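Local coordinates for uncharacterized protein (Thermus thermophilus HB8, PDB 6SCE) that is a DNA nuclease of type III CRISPR defence, activated by cyclic oligoadenylate, probably through its CARF domains, at residues A3-N12 with V31-W42; R67-E75 with W92-R102. All coordinates share one frame; numbering follows the deposited sequence.

Interaction 1 of 2, residues A3-N12 with V31-W42; sequences APVYLCLLGN and VAKAVFYSFPAW. With nucleotides of chain B.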
loop_
_atom_site.group_PDB
_atom_site.type_symbol
_atom_site.label_atom_id
_atom_site.label_comp_id
_atom_site.label_asym_id
_atom_site.label_seq_id
_atom_site.Cartn_x
_atom_site.Cartn_y
_atom_site.Cartn_z
ATOM N N ALA A 3 26.036 24.720 17.640
ATOM C CA ALA A 3 24.676 24.544 17.012
ATOM C C ALA A 3 24.346 23.050 16.888
ATOM O O ALA A 3 25.238 22.227 16.671
ATOM C CB ALA A 3 24.606 25.212 15.650
ATOM N N PRO A 4 23.067 22.694 17.004
ATOM C CA PRO A 4 22.690 21.266 16.943
ATOM C C PRO A 4 22.822 20.659 15.542
ATOM O O PRO A 4 22.854 21.390 14.534
ATOM C CB PRO A 4 21.238 21.296 17.395
ATOM C CG PRO A 4 20.757 22.589 16.835
ATOM C CD PRO A 4 21.883 23.548 17.119
ATOM N N VAL A 5 22.900 19.323 15.481
ATOM C CA VAL A 5 22.995 18.618 14.220
ATOM C C VAL A 5 21.687 17.825 14.052
ATOM O O VAL A 5 21.159 17.261 15.005
ATOM C CB VAL A 5 24.233 17.704 14.147
ATOM C CG1 VAL A 5 24.182 16.775 12.956
ATOM C CG2 VAL A 5 25.517 18.546 14.091
ATOM N N TYR A 6 21.164 17.857 12.841
ATOM C CA TYR A 6 19.959 17.124 12.488
ATOM C C TYR A 6 20.365 15.841 11.859
ATOM O O TYR A 6 20.994 15.844 10.818
ATOM C CB TYR A 6 19.123 17.949 11.506
ATOM C CG TYR A 6 17.774 17.385 11.122
ATOM C CD1 TYR A 6 16.913 16.853 12.063
ATOM C CD2 TYR A 6 17.350 17.443 9.814
ATOM C CE1 TYR A 6 15.654 16.373 11.699
ATOM C CE2 TYR A 6 16.098 16.972 9.443
ATOM C CZ TYR A 6 15.268 16.433 10.377
ATOM O OH TYR A 6 14.012 16.012 9.973
ATOM N N LEU A 7 19.960 14.731 12.477
ATOM C CA LEU A 7 20.142 13.374 11.928
ATOM C C LEU A 7 18.779 12.815 11.508
ATOM O O LEU A 7 17.864 12.774 12.314
ATOM C CB LEU A 7 20.711 12.445 13.006
ATOM C CG LEU A 7 22.079 12.886 13.600
ATOM C CD1 LEU A 7 22.607 11.815 14.523
ATOM C CD2 LEU A 7 23.096 13.212 12.544
ATOM N N CYS A 8 18.657 12.358 10.275
ATOM C CA CYS A 8 17.318 12.101 9.714
ATOM C C CYS A 8 17.293 10.937 8.741
ATOM O O CYS A 8 17.932 10.963 7.694
ATOM C CB CYS A 8 16.870 13.381 9.026
ATOM S SG CYS A 8 15.155 13.431 8.438
ATOM N N LEU A 9 16.490 9.934 9.049
ATOM C CA LEU A 9 16.190 8.894 8.088
ATOM C C LEU A 9 15.428 9.536 6.932
ATOM O O LEU A 9 14.523 10.346 7.134
ATOM C CB LEU A 9 15.351 7.793 8.736
ATOM C CG LEU A 9 15.885 7.067 9.964
ATOM C CD1 LEU A 9 14.885 5.992 10.374
ATOM C CD2 LEU A 9 17.246 6.472 9.645
ATOM N N LEU A 10 15.812 9.204 5.713
ATOM C CA LEU A 10 15.205 9.796 4.529
ATOM C C LEU A 10 14.727 8.723 3.551
ATOM O O LEU A 10 15.541 8.028 2.923
ATOM C CB LEU A 10 16.203 10.736 3.851
ATOM C CG LEU A 10 15.679 11.523 2.661
ATOM C CD1 LEU A 10 14.538 12.443 3.106
ATOM C CD2 LEU A 10 16.824 12.275 1.981
ATOM N N GLY A 11 13.413 8.583 3.433
ATOM C CA GLY A 11 12.798 7.693 2.449
ATOM C C GLY A 11 12.317 8.450 1.234
ATOM O O GLY A 11 12.878 9.485 0.861
ATOM N N ASN A 12 11.276 7.934 0.591
ATOM C CA ASN A 12 10.790 8.534 -0.615
ATOM C C ASN A 12 10.327 9.972 -0.447
ATOM O O ASN A 12 10.585 10.819 -1.306
ATOM C CB ASN A 12 9.623 7.723 -1.214
ATOM C CG ASN A 12 10.087 6.435 -1.843
ATOM O OD1 ASN A 12 11.246 6.327 -2.270
ATOM N ND2 ASN A 12 9.223 5.429 -1.828
ATOM N N VAL A 31 20.710 25.063 12.513
ATOM C CA VAL A 31 21.436 23.797 12.661
ATOM C C VAL A 31 22.811 23.910 12.021
ATOM O O VAL A 31 22.955 24.550 10.995
ATOM C CB VAL A 31 20.675 22.524 12.100
ATOM C CG1 VAL A 31 19.214 22.538 12.514
ATOM C CG2 VAL A 31 20.823 22.387 10.611
ATOM N N ALA A 32 23.805 23.229 12.583
ATOM C CA ALA A 32 25.147 23.223 11.992
ATOM C C ALA A 32 25.140 22.504 10.659
ATOM O O ALA A 32 25.807 22.916 9.706
ATOM C CB ALA A 32 26.156 22.576 12.948
ATOM N N LYS A 33 24.380 21.412 10.576
ATOM C CA LYS A 33 24.306 20.653 9.344
ATOM C C LYS A 33 23.240 19.577 9.513
ATOM O O LYS A 33 22.778 19.338 10.617
ATOM C CB LYS A 33 25.642 19.977 9.004
ATOM C CG LYS A 33 26.108 18.982 10.052
ATOM C CD LYS A 33 27.325 18.196 9.587
ATOM C CE LYS A 33 27.761 17.229 10.679
ATOM N NZ LYS A 33 28.909 16.396 10.233
ATOM N N ALA A 34 22.865 18.964 8.417
ATOM C CA ALA A 34 21.888 17.870 8.473
ATOM C C ALA A 34 22.555 16.674 7.846
ATOM O O ALA A 34 23.266 16.807 6.867
ATOM C CB ALA A 34 20.632 18.228 7.706
ATOM N N VAL A 35 22.337 15.507 8.436
ATOM C CA VAL A 35 22.840 14.274 7.888
ATOM C C VAL A 35 21.630 13.394 7.572
ATOM O O VAL A 35 20.827 13.118 8.456
ATOM C CB VAL A 35 23.763 13.542 8.898
ATOM C CG1 VAL A 35 24.317 12.266 8.294
ATOM C CG2 VAL A 35 24.915 14.432 9.365
ATOM N N PHE A 36 21.537 12.952 6.339
ATOM C CA PHE A 36 20.439 12.116 5.910
ATOM C C PHE A 36 20.900 10.690 5.665
ATOM O O PHE A 36 21.800 10.457 4.882
ATOM C CB PHE A 36 19.820 12.676 4.663
ATOM C CG PHE A 36 19.186 14.005 4.901
ATOM C CD1 PHE A 36 18.007 14.092 5.615
ATOM C CD2 PHE A 36 19.829 15.163 4.521
ATOM C CE1 PHE A 36 17.428 15.334 5.889
ATOM C CE2 PHE A 36 19.271 16.403 4.795
ATOM C CZ PHE A 36 18.081 16.498 5.486
ATOM N N TYR A 37 20.249 9.761 6.322
ATOM C CA TYR A 37 20.510 8.330 6.109
ATOM C C TYR A 37 19.462 7.867 5.130
ATOM O O TYR A 37 18.295 7.581 5.482
ATOM C CB TYR A 37 20.486 7.608 7.449
ATOM C CG TYR A 37 21.457 8.206 8.429
ATOM C CD1 TYR A 37 22.812 7.856 8.423
ATOM C CD2 TYR A 37 21.042 9.161 9.350
ATOM C CE1 TYR A 37 23.703 8.436 9.326
ATOM C CE2 TYR A 37 21.922 9.729 10.240
ATOM C CZ TYR A 37 23.242 9.378 10.215
ATOM O OH TYR A 37 24.065 9.987 11.083
ATOM N N SER A 38 19.849 7.888 3.869
ATOM C CA SER A 38 18.894 7.825 2.819
ATOM C C SER A 38 18.791 6.431 2.237
ATOM O O SER A 38 19.788 5.655 2.149
ATOM C CB SER A 38 19.216 8.857 1.756
ATOM O OG SER A 38 20.270 8.402 0.974
ATOM N N PHE A 39 17.560 6.133 1.865
ATOM C CA PHE A 39 17.229 4.964 1.082
ATOM C C PHE A 39 17.093 5.371 -0.363
ATOM O O PHE A 39 16.648 6.474 -0.644
ATOM C CB PHE A 39 15.893 4.397 1.560
ATOM C CG PHE A 39 15.908 4.030 3.000
ATOM C CD1 PHE A 39 15.609 4.969 3.967
ATOM C CD2 PHE A 39 16.319 2.756 3.398
ATOM C CE1 PHE A 39 15.660 4.648 5.319
ATOM C CE2 PHE A 39 16.368 2.424 4.751
ATOM C CZ PHE A 39 16.016 3.368 5.713
ATOM N N PRO A 40 17.397 4.449 -1.302
ATOM C CA PRO A 40 17.210 4.772 -2.711
ATOM C C PRO A 40 15.777 5.127 -3.006
ATOM O O PRO A 40 14.870 4.453 -2.519
ATOM C CB PRO A 40 17.641 3.470 -3.427
ATOM C CG PRO A 40 18.633 2.863 -2.474
ATOM C CD PRO A 40 17.977 3.100 -1.126
ATOM N N ALA A 41 15.562 6.208 -3.745
ATOM C CA ALA A 41 14.219 6.594 -4.157
ATOM C C ALA A 41 13.569 5.504 -4.985
ATOM O O ALA A 41 14.210 4.932 -5.840
ATOM C CB ALA A 41 14.259 7.897 -4.940
ATOM N N TRP A 42 12.292 5.222 -4.743
ATOM C CA TRP A 42 11.613 4.117 -5.440
ATOM C C TRP A 42 11.366 4.393 -6.919
ATOM O O TRP A 42 11.188 3.463 -7.690
ATOM C CB TRP A 42 10.273 3.797 -4.775
ATOM C CG TRP A 42 10.378 2.981 -3.552
ATOM C CD1 TRP A 42 11.493 2.695 -2.832
ATOM C CD2 TRP A 42 9.291 2.352 -2.874
ATOM N NE1 TRP A 42 11.162 1.922 -1.737
ATOM C CE2 TRP A 42 9.818 1.685 -1.761
ATOM C CE3 TRP A 42 7.919 2.290 -3.117
ATOM C CZ2 TRP A 42 9.026 0.966 -0.883
ATOM C CZ3 TRP A 42 7.130 1.581 -2.236
ATOM C CH2 TRP A 42 7.690 0.926 -1.145
ATOM P P A B 1 7.411 1.022 5.879
ATOM O OP1 A B 1 8.228 0.341 6.933
ATOM O OP2 A B 1 6.059 1.562 6.299
ATOM O "O5'" A B 1 8.323 2.188 5.284
ATOM C "C5'" A B 1 7.755 3.332 4.650
ATOM C "C4'" A B 1 8.748 3.848 3.637
ATOM O "O4'" A B 1 8.790 2.944 2.502
ATOM C "C3'" A B 1 8.397 5.237 3.093
ATOM O "O3'" A B 1 9.203 6.200 3.782
ATOM C "C2'" A B 1 8.713 5.106 1.595
ATOM O "O2'" A B 1 10.063 5.418 1.325
ATOM C "C1'" A B 1 8.430 3.634 1.326
ATOM N N9 A B 1 7.032 3.323 1.025
ATOM C C8 A B 1 6.296 2.307 1.567
ATOM N N7 A B 1 5.077 2.269 1.093
ATOM C C5 A B 1 5.018 3.303 0.174
ATOM C C6 A B 1 3.986 3.774 -0.660
ATOM N N6 A B 1 2.768 3.240 -0.686
ATOM N N1 A B 1 4.262 4.831 -1.464
ATOM C C2 A B 1 5.492 5.364 -1.410
ATOM N N3 A B 1 6.532 5.011 -0.654
ATOM C C4 A B 1 6.224 3.963 0.126
ATOM P P A B 2 8.967 7.781 3.579
ATOM O OP1 A B 2 8.530 8.147 2.196
ATOM O OP2 A B 2 10.159 8.425 4.236
ATOM O "O5'" A B 2 7.706 8.016 4.543
ATOM C "C5'" A B 2 7.917 7.970 5.973
ATOM C "C4'" A B 2 6.619 8.271 6.678
ATOM O "O4'" A B 2 6.257 9.652 6.408
ATOM C "C3'" A B 2 5.423 7.421 6.268
ATOM O "O3'" A B 2 4.636 7.053 7.399
ATOM C "C2'" A B 2 4.617 8.363 5.378
ATOM O "O2'" A B 2 3.234 8.085 5.413
ATOM C "C1'" A B 2 4.907 9.707 6.031
ATOM N N9 A B 2 4.673 10.862 5.187
ATOM C C8 A B 2 4.608 10.900 3.812
ATOM N N7 A B 2 4.317 12.092 3.357
ATOM C C5 A B 2 4.163 12.879 4.489
ATOM C C6 A B 2 3.835 14.237 4.666
ATOM N N6 A B 2 3.516 15.058 3.668
ATOM N N1 A B 2 3.811 14.707 5.937
ATOM C C2 A B 2 4.033 13.845 6.938
ATOM N N3 A B 2 4.337 12.547 6.894
ATOM C C4 A B 2 4.379 12.123 5.623
HETATM O O HOH W 1 13.268 5.602 -0.434
#
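The amide of N12 stands nearly upright on the indole of W42, the two planes 78° apart, with ND2 3.1 Å above the ring plane and shifted toward its rim. The same face carries the nucleoside of A1 of chain B, whose N9 lies 3.3 Å from W42 CH2. At the ring edges, F39 CD1 meets L10 O at 3.2 Å, Y6 presents its CD2 side to the methyl of A34, and Y37 is met near its plane by L7 CB. C8 CB lies over one face of the Y6 ring, toward its rim, while SG of C8 sits at the edge of the F36 ring, a sulfur-aromatic contact 5.1 Å from SG to the ring centroid. Y6 OH is tied to the backbone of A17 and to N84.

With CG anti to its carbonyl carbon (chi1 -73°), N12 brings both ends of its amide into use. OD1 accepts the backbone N of W42 at 2.9 Å, the donor tilted out of the carbonyl plane, and water 1 lies within hydrogen-bonding distance of both OD1 and P40 O. ND2 donates to N3 of the A1 base at 3.0 Å, and the backbone N of N12 reaches O2' of that nucleotide at 2.9 Å in a nearly straight bond (169°). The amide is thereby held against rotation, with the indole as its wall.

Behind this site strands 5-10 and 33-38 run parallel, joined by an unbroken series of backbone bonds from Y6 N to F39 N. L7 and V35 lie side by side on one face; C8, L10 and F36 share the other, where L10 and F36 reach helix 44-59. Joined by helix 15-28, the strands form a beta-alpha-beta crossover and lead at their C-terminal ends into the loops that hold the nucleotides, as in the Rossmann-like core of CARF domains.

Interaction 2 of 2, residues R67-E75 with W92-R102; sequences RPLEKGLEE and WAVRFLGHWRR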
loop_
_atom_site.group_PDB
_atom_site.type_symbol
_atom_site.label_atom_id
_atom_site.label_comp_id
_atom_site.label_asym_id
_atom_site.label_seq_id
_atom_site.Cartn_x
_atom_site.Cartn_y
_atom_site.Cartn_z
ATOM N N ARG A 67 24.463 9.656 4.122
ATOM C CA ARG A 67 25.317 8.584 4.600
ATOM C C ARG A 67 24.557 7.276 4.545
ATOM O O ARG A 67 23.339 7.272 4.679
ATOM C CB ARG A 67 25.739 8.834 6.044
ATOM C CG ARG A 67 26.760 9.948 6.251
ATOM C CD ARG A 67 27.092 10.073 7.728
ATOM N NE ARG A 67 27.787 11.317 8.022
ATOM C CZ ARG A 67 27.918 11.871 9.231
ATOM N NH1 ARG A 67 27.405 11.302 10.320
ATOM N NH2 ARG A 67 28.583 13.017 9.349
ATOM N N PRO A 68 25.283 6.144 4.405
ATOM C CA PRO A 68 24.633 4.835 4.517
ATOM C C PRO A 68 23.992 4.668 5.884
ATOM O O PRO A 68 24.469 5.223 6.876
ATOM C CB PRO A 68 25.803 3.840 4.326
ATOM C CG PRO A 68 26.813 4.601 3.517
ATOM C CD PRO A 68 26.713 6.026 4.029
ATOM N N LEU A 69 22.929 3.881 5.944
ATOM C CA LEU A 69 22.200 3.677 7.203
ATOM C C LEU A 69 23.058 3.213 8.362
ATOM O O LEU A 69 22.907 3.682 9.500
ATOM C CB LEU A 69 21.044 2.678 6.975
ATOM C CG LEU A 69 19.721 3.296 6.522
ATOM C CD1 LEU A 69 19.064 4.057 7.653
ATOM C CD2 LEU A 69 19.900 4.218 5.341
ATOM N N GLU A 70 23.973 2.284 8.070
ATOM C CA GLU A 70 24.865 1.723 9.093
ATOM C C GLU A 70 25.738 2.773 9.756
ATOM O O GLU A 70 26.058 2.657 10.939
ATOM C CB GLU A 70 25.774 0.641 8.466
ATOM C CG GLU A 70 25.025 -0.638 8.078
ATOM C CD GLU A 70 24.825 -1.619 9.237
ATOM O OE1 GLU A 70 25.587 -1.564 10.229
ATOM O OE2 GLU A 70 23.907 -2.477 9.147
ATOM N N LYS A 71 26.125 3.794 8.998
ATOM C CA LYS A 71 26.926 4.891 9.537
ATOM C C LYS A 71 26.176 5.695 10.590
ATOM O O LYS A 71 26.785 6.379 11.401
ATOM C CB LYS A 71 27.442 5.799 8.414
ATOM C CG LYS A 71 28.558 5.159 7.594
ATOM C CD LYS A 71 29.783 4.902 8.473
ATOM N N GLY A 72 24.852 5.598 10.602
ATOM C CA GLY A 72 24.065 6.233 11.632
ATOM C C GLY A 72 24.146 5.537 12.957
ATOM O O GLY A 72 23.718 6.088 13.970
ATOM N N LEU A 73 24.674 4.306 12.964
ATOM C CA LEU A 73 24.921 3.567 14.203
ATOM C C LEU A 73 26.370 3.739 14.688
ATOM O O LEU A 73 27.143 2.777 14.802
ATOM C CB LEU A 73 24.593 2.081 13.994
ATOM C CG LEU A 73 23.167 1.824 13.512
ATOM C CD1 LEU A 73 22.944 0.329 13.294
ATOM C CD2 LEU A 73 22.136 2.370 14.485
ATOM N N GLU A 74 26.724 4.980 15.000
ATOM C CA GLU A 74 28.063 5.345 15.505
ATOM C C GLU A 74 27.887 6.492 16.492
ATOM O O GLU A 74 26.805 7.067 16.596
ATOM C CB GLU A 74 28.979 5.758 14.360
ATOM C CG GLU A 74 29.193 4.636 13.352
ATOM C CD GLU A 74 30.259 4.902 12.304
ATOM O OE1 GLU A 74 30.723 6.064 12.196
ATOM O OE2 GLU A 74 30.614 3.937 11.575
ATOM N N GLU A 75 28.939 6.820 17.228
ATOM C CA GLU A 75 28.865 7.917 18.168
ATOM C C GLU A 75 28.653 9.250 17.425
ATOM O O GLU A 75 29.112 9.432 16.302
ATOM C CB GLU A 75 30.110 7.975 19.087
ATOM C CG GLU A 75 31.451 8.100 18.393
ATOM C CD GLU A 75 32.090 6.750 18.061
ATOM O OE1 GLU A 75 31.580 6.056 17.150
ATOM O OE2 GLU A 75 33.102 6.394 18.708
ATOM N N TRP A 92 14.447 0.521 10.397
ATOM C CA TRP A 92 15.547 1.382 10.736
ATOM C C TRP A 92 15.197 2.344 11.848
ATOM O O TRP A 92 16.055 2.673 12.625
ATOM C CB TRP A 92 16.083 2.102 9.494
ATOM C CG TRP A 92 16.937 1.203 8.692
ATOM C CD1 TRP A 92 16.656 0.596 7.486
ATOM C CD2 TRP A 92 18.219 0.737 9.095
ATOM N NE1 TRP A 92 17.728 -0.202 7.119
ATOM C CE2 TRP A 92 18.693 -0.122 8.088
ATOM C CE3 TRP A 92 19.022 0.991 10.210
ATOM C CZ2 TRP A 92 19.957 -0.730 8.165
ATOM C CZ3 TRP A 92 20.272 0.385 10.284
ATOM C CH2 TRP A 92 20.712 -0.472 9.262
ATOM N N ALA A 93 13.936 2.759 11.952
ATOM C CA ALA A 93 13.507 3.525 13.114
ATOM C C ALA A 93 13.765 2.721 14.382
ATOM O O ALA A 93 14.280 3.242 15.388
ATOM C CB ALA A 93 12.046 3.896 13.009
ATOM N N VAL A 94 13.420 1.446 14.340
ATOM C CA VAL A 94 13.619 0.618 15.514
ATOM C C VAL A 94 15.108 0.517 15.885
ATOM O O VAL A 94 15.463 0.663 17.068
ATOM C CB VAL A 94 13.036 -0.775 15.319
ATOM C CG1 VAL A 94 13.497 -1.712 16.421
ATOM C CG2 VAL A 94 11.516 -0.711 15.284
ATOM N N ARG A 95 15.947 0.275 14.894
ATOM C CA ARG A 95 17.399 0.149 15.130
ATOM C C ARG A 95 18.044 1.459 15.593
ATOM O O ARG A 95 18.834 1.469 16.547
ATOM C CB ARG A 95 18.085 -0.373 13.905
ATOM C CG ARG A 95 17.641 -1.824 13.647
ATOM C CD ARG A 95 18.532 -2.578 12.740
ATOM N NE ARG A 95 19.883 -2.664 13.298
ATOM C CZ ARG A 95 20.942 -3.002 12.591
ATOM N NH1 ARG A 95 20.816 -3.341 11.318
ATOM N NH2 ARG A 95 22.142 -2.999 13.166
ATOM N N PHE A 96 17.664 2.569 14.961
ATOM C CA PHE A 96 18.138 3.877 15.399
ATOM C C PHE A 96 17.648 4.213 16.790
ATOM O O PHE A 96 18.394 4.789 17.574
ATOM C CB PHE A 96 17.707 4.982 14.429
ATOM C CG PHE A 96 18.668 5.207 13.319
ATOM C CD1 PHE A 96 19.101 4.147 12.530
ATOM C CD2 PHE A 96 19.141 6.482 13.034
ATOM C CE1 PHE A 96 19.982 4.347 11.496
ATOM C CE2 PHE A 96 20.039 6.676 12.002
ATOM C CZ PHE A 96 20.439 5.613 11.213
ATOM N N LEU A 97 16.412 3.855 17.131
ATOM C CA LEU A 97 15.922 4.181 18.461
ATOM C C LEU A 97 16.776 3.458 19.510
ATOM O O LEU A 97 17.118 4.056 20.539
ATOM C CB LEU A 97 14.486 3.795 18.657
ATOM C CG LEU A 97 13.885 4.015 20.043
ATOM C CD1 LEU A 97 13.921 5.480 20.448
ATOM C CD2 LEU A 97 12.475 3.476 20.061
ATOM N N GLY A 98 17.121 2.195 19.249
ATOM C CA GLY A 98 17.993 1.447 20.198
ATOM C C GLY A 98 19.314 2.178 20.453
ATOM O O GLY A 98 19.764 2.276 21.579
ATOM N N HIS A 99 19.915 2.690 19.391
ATOM C CA HIS A 99 21.225 3.300 19.432
ATOM C C HIS A 99 21.207 4.717 20.007
ATOM O O HIS A 99 22.107 5.088 20.775
ATOM C CB HIS A 99 21.804 3.312 18.020
ATOM C CG HIS A 99 23.167 3.935 17.910
ATOM N ND1 HIS A 99 24.340 3.240 18.147
ATOM C CD2 HIS A 99 23.542 5.193 17.578
ATOM C CE1 HIS A 99 25.369 4.042 17.961
ATOM N NE2 HIS A 99 24.916 5.233 17.619
ATOM N N TRP A 100 20.180 5.499 19.659
ATOM C CA TRP A 100 20.182 6.937 19.910
ATOM C C TRP A 100 19.537 7.352 21.214
ATOM O O TRP A 100 19.490 8.546 21.532
ATOM C CB TRP A 100 19.616 7.721 18.687
ATOM C CG TRP A 100 20.606 7.785 17.580
ATOM C CD1 TRP A 100 20.571 7.115 16.410
ATOM C CD2 TRP A 100 21.815 8.518 17.584
ATOM N NE1 TRP A 100 21.668 7.408 15.666
ATOM C CE2 TRP A 100 22.461 8.262 16.383
ATOM C CE3 TRP A 100 22.421 9.372 18.511
ATOM C CZ2 TRP A 100 23.686 8.825 16.056
ATOM C CZ3 TRP A 100 23.649 9.929 18.181
ATOM C CH2 TRP A 100 24.258 9.658 16.985
ATOM N N ARG A 101 19.078 6.397 21.996
ATOM C CA ARG A 101 18.660 6.701 23.362
ATOM C C ARG A 101 19.929 6.846 24.192
ATOM O O ARG A 101 20.354 5.926 24.892
ATOM C CB ARG A 101 17.727 5.629 23.908
ATOM C CG ARG A 101 16.321 5.745 23.321
ATOM C CD ARG A 101 15.336 4.710 23.875
ATOM N NE ARG A 101 15.740 3.352 23.535
ATOM C CZ ARG A 101 14.978 2.278 23.708
ATOM N NH1 ARG A 101 13.760 2.396 24.215
ATOM N NH2 ARG A 101 15.432 1.081 23.368
ATOM N N ARG A 102 20.553 8.003 24.066
ATOM C CA ARG A 102 21.817 8.273 24.738
ATOM C C ARG A 102 21.920 9.761 25.065
ATOM O O ARG A 102 21.172 10.576 24.509
ATOM C CB ARG A 102 22.973 7.878 23.833
ATOM C CG ARG A 102 22.991 8.604 22.493
ATOM C CD ARG A 102 24.234 8.274 21.692
ATOM N NE ARG A 102 24.315 6.839 21.502
ATOM C CZ ARG A 102 25.397 6.166 21.126
ATOM N NH1 ARG A 102 26.542 6.789 20.850
ATOM N NH2 ARG A 102 25.323 4.835 21.016
HETATM O O HOH W 2 23.909 -3.664 11.439
#
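L69 and L73 bracket a short 3-10 turn, residues 70-72, that lies alongside helix 90-100: L69 faces W92, and four residues on L73 comes to H99, their CA atoms 6.4 Å apart. The turn is closed by G72 N bonding to L69 O and L73 N to E70 O. G72 lets the backbone come close, its CA 3.7 Å from F96 CZ and its carbonyl O lying over one face of that ring.

L69 covers W92 from above, CB standing 3.7 Å from the centroid of the six-membered ring in a CH-pi contact and CD1 resting over the same face near CG. Two other groups take the edge of this indole, E70 OE2 near CH2 and L73 CD1 near CZ3. The same L73 CD1 lies over one face of the R95 guanidinium, and its CD2 packs on H99 CB. L69 and F96 also reach L9 of strand 5-10, which places the contact where the loop after strand 64-67 packs with helix 90-100 on one side of the Rossmann-like sheet.

The imidazole of H99 is held on three sides. L73 CA sits over the centre of one face, 3.8 Å from the centroid, and R102 NH2 lies above the opposite face. In the ring plane NE2 donates to E74 O at 2.8 Å (158°), although the donor stands well above the plane of that carbonyl. The imidazole swings toward the loop because H99 CG is trans to N (chi1 179°), and R102 is fixed by NE donating to H99 O at 2.9 Å. W100 NE1 adds a weak bond to G72 O at 3.0 Å (129°).

E70 and R95 form only a long salt bridge, OE2 to NH1 3.9 Å; water 2 accepts from R95 NH2 and donates to E70 OE2, while NH1 is bonded to Y91 OH.

How the interactions relate
The centres of the two interactions lie 12 Å apart, and interaction 2 packs onto the sheet face that carries L7, L9 and Y37 of interaction 1. R67, at the end of edge strand 64-67, precedes the loop and pairs with strand 33-38, with a probable hydrogen bond from its N to F36 O at 2.9 Å. Further on, Y37 CE1 meets G72 CA at 3.2 Å, and F39 CE2 comes to 3.3 Å from W92 CD1, joining the nucleotide-side end of the strand to the helix. Interaction 1 touches the bound adenosine nucleotides of chain B directly through G11, N12 and W42; the nearest atom of interaction 2 stays about 7 Å from the nucleic acid.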